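Local structure of RTX-adhesin (Marinomonas primoryensis, 5IRB) at residues L10-V15 against A98-S103. The protein probably helps retain a giant ice-binding adhesin at the surface of its Antarctic bacterium, this calcium-binding piece being a string of beta-rich domains. Sequence-based numbering, arbitrary orientation.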
loop_
_atom_site.group_PDB
_atom_site.type_symbol
_atom_site.label_atom_id
_atom_site.label_comp_id
_atom_site.label_asym_id
_atom_site.label_seq_id
_atom_site.Cartn_x
_atom_site.Cartn_y
_atom_site.Cartn_z
ATOM N N LEU A 10 -27.826 -32.500 31.562
ATOM C CA LEU A 10 -28.006 -31.136 31.079
ATOM C C LEU A 10 -27.038 -30.850 29.937
ATOM O O LEU A 10 -25.833 -31.013 30.091
ATOM C CB LEU A 10 -27.762 -30.130 32.203
ATOM C CG LEU A 10 -27.794 -28.625 31.876
ATOM C CD1 LEU A 10 -29.159 -28.207 31.359
ATOM C CD2 LEU A 10 -27.393 -27.780 33.077
ATOM N N ASP A 11 -27.572 -30.451 28.789
ATOM C CA ASP A 11 -26.737 -30.091 27.647
ATOM C C ASP A 11 -26.981 -28.667 27.235
ATOM O O ASP A 11 -28.114 -28.178 27.283
ATOM C CB ASP A 11 -26.992 -30.991 26.441
ATOM C CG ASP A 11 -26.290 -32.327 26.542
ATOM O OD1 ASP A 11 -25.049 -32.359 26.360
ATOM O OD2 ASP A 11 -26.972 -33.346 26.777
ATOM N N ILE A 12 -25.900 -28.021 26.801
ATOM C CA ILE A 12 -25.935 -26.677 26.248
ATOM C C ILE A 12 -25.598 -26.796 24.769
ATOM O O ILE A 12 -24.618 -27.450 24.409
ATOM C CB ILE A 12 -24.940 -25.738 26.962
ATOM C CG1 ILE A 12 -25.138 -25.809 28.486
ATOM C CG2 ILE A 12 -25.060 -24.308 26.443
ATOM C CD1 ILE A 12 -23.886 -25.476 29.291
ATOM N N ASP A 13 -26.434 -26.218 23.911
ATOM C CA ASP A 13 -26.155 -26.200 22.473
ATOM C C ASP A 13 -24.962 -25.294 22.184
ATOM O O ASP A 13 -24.687 -24.380 22.964
ATOM C CB ASP A 13 -27.381 -25.713 21.697
ATOM C CG ASP A 13 -28.586 -26.603 21.892
ATOM O OD1 ASP A 13 -28.425 -27.838 21.891
ATOM O OD2 ASP A 13 -29.698 -26.069 22.071
ATOM N N PRO A 14 -24.261 -25.532 21.058
ATOM C CA PRO A 14 -23.154 -24.659 20.648
ATOM C C PRO A 14 -23.567 -23.194 20.659
ATOM O O PRO A 14 -24.645 -22.859 20.174
ATOM C CB PRO A 14 -22.845 -25.136 19.230
ATOM C CG PRO A 14 -23.195 -26.596 19.270
ATOM C CD PRO A 14 -24.415 -26.688 20.152
ATOM N N VAL A 15 -22.721 -22.343 21.228
ATOM C CA VAL A 15 -23.032 -20.933 21.368
ATOM C C VAL A 15 -23.188 -20.207 20.024
ATOM O O VAL A 15 -22.257 -20.190 19.210
ATOM C CB VAL A 15 -21.975 -20.238 22.228
ATOM C CG1 VAL A 15 -22.213 -18.743 22.244
ATOM C CG2 VAL A 15 -22.001 -20.821 23.648
ATOM N N ALA A 98 -28.471 -31.415 37.921
ATOM C CA ALA A 98 -27.280 -31.735 37.124
ATOM C C ALA A 98 -26.472 -30.477 36.805
ATOM O O ALA A 98 -26.968 -29.371 37.001
ATOM C CB ALA A 98 -27.673 -32.449 35.840
ATOM N N ASP A 99 -25.233 -30.676 36.342
ATOM C CA ASP A 99 -24.314 -29.606 35.958
ATOM C C ASP A 99 -23.901 -29.766 34.508
ATOM O O ASP A 99 -23.998 -30.847 33.946
ATOM C CB ASP A 99 -23.017 -29.620 36.787
ATOM C CG ASP A 99 -23.222 -29.233 38.227
ATOM O OD1 ASP A 99 -23.981 -28.279 38.499
ATOM O OD2 ASP A 99 -22.591 -29.876 39.094
ATOM N N SER A 100 -23.371 -28.699 33.920
ATOM C CA SER A 100 -22.807 -28.820 32.590
ATOM C C SER A 100 -21.942 -27.601 32.298
ATOM O O SER A 100 -22.019 -26.584 32.997
ATOM C CB SER A 100 -23.911 -28.947 31.540
ATOM O OG SER A 100 -23.364 -29.286 30.281
ATOM N N THR A 101 -21.125 -27.706 31.266
ATOM C CA THR A 101 -20.351 -26.565 30.809
ATOM C C THR A 101 -20.405 -26.548 29.294
ATOM O O THR A 101 -20.711 -27.568 28.665
ATOM C CB THR A 101 -18.878 -26.595 31.271
ATOM O OG1 THR A 101 -18.242 -27.748 30.716
ATOM C CG2 THR A 101 -18.769 -26.626 32.808
ATOM N N GLU A 102 -20.098 -25.373 28.731
ATOM C CA GLU A 102 -20.006 -25.162 27.303
ATOM C C GLU A 102 -18.904 -24.146 27.026
ATOM O O GLU A 102 -18.974 -22.996 27.450
ATOM C CB GLU A 102 -21.345 -24.663 26.742
ATOM C CG GLU A 102 -21.408 -24.613 25.217
ATOM C CD GLU A 102 -21.238 -25.972 24.588
ATOM O OE1 GLU A 102 -21.506 -26.976 25.274
ATOM O OE2 GLU A 102 -20.826 -26.037 23.408
ATOM N N SER A 103 -17.871 -24.598 26.336
ATOM C CA SER A 103 -16.817 -23.704 25.884
ATOM C C SER A 103 -17.170 -23.081 24.543
ATOM O O SER A 103 -17.994 -23.598 23.783
ATOM C CB SER A 103 -15.489 -24.444 25.789
ATOM O OG SER A 103 -15.487 -25.351 24.707
HETATM O O HOH W 1 -25.390 -32.979 33.119
HETATM O O HOH W 2 -22.956 -28.713 27.063
HETATM O O HOH W 3 -20.104 -23.649 22.056
#
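The side chains of I12 and E102 lie alongside one another, running in opposing senses, where two roughly parallel strands face each other without pairing; the axes of the short segments 10-12 and 98-103 approach to 6.3 Å at 17°. The methyl CD1 of I12 lies 3.7 Å from CB of E102, and CG2 packs on the CB and CG methylenes of the same residue. Glutamate suits this place because its aliphatic base can rest on isoleucine while its carboxylate reaches the edge of the contact. A bend at chi2 (62°) brings OE1 back to 3.3 Å from I12 O; since both are acceptors, this is no bond, and water mediates instead. One water accepts from I12 N, probably donates to E102 OE1 and also lies near S100 OG, while another accepts from V15 N and gives its protons to E102 OE2 (2.8 Å) and S103 O. I12 and E102 are also known to share a magnesium site, although no metal occupies it here.

Further along, the small S100 brings its hydroxyl OG to 3.0 Å from L10 O, a possible hydrogen bond, not settled because the same proton has another acceptor within reach. Its CB meets CG of L10, whose CB lies 4.3 Å from A98 CB. A third water, taking the proton of L10 N at 2.9 Å and donating to D99 O, bridges the two backbones directly.

Each segment is hydrogen-bonded through its backbone to a neighbouring strand: D11 and the loop residue D13 to 29-38, S100 and E102 to 81-89. The contact thus joins edge strand 8-12 of the three-stranded sheet to strand 95-106 of the five-stranded one in the N-terminal beta-sandwich, with L10 and I12 packing inward on W65 of strand 64-70.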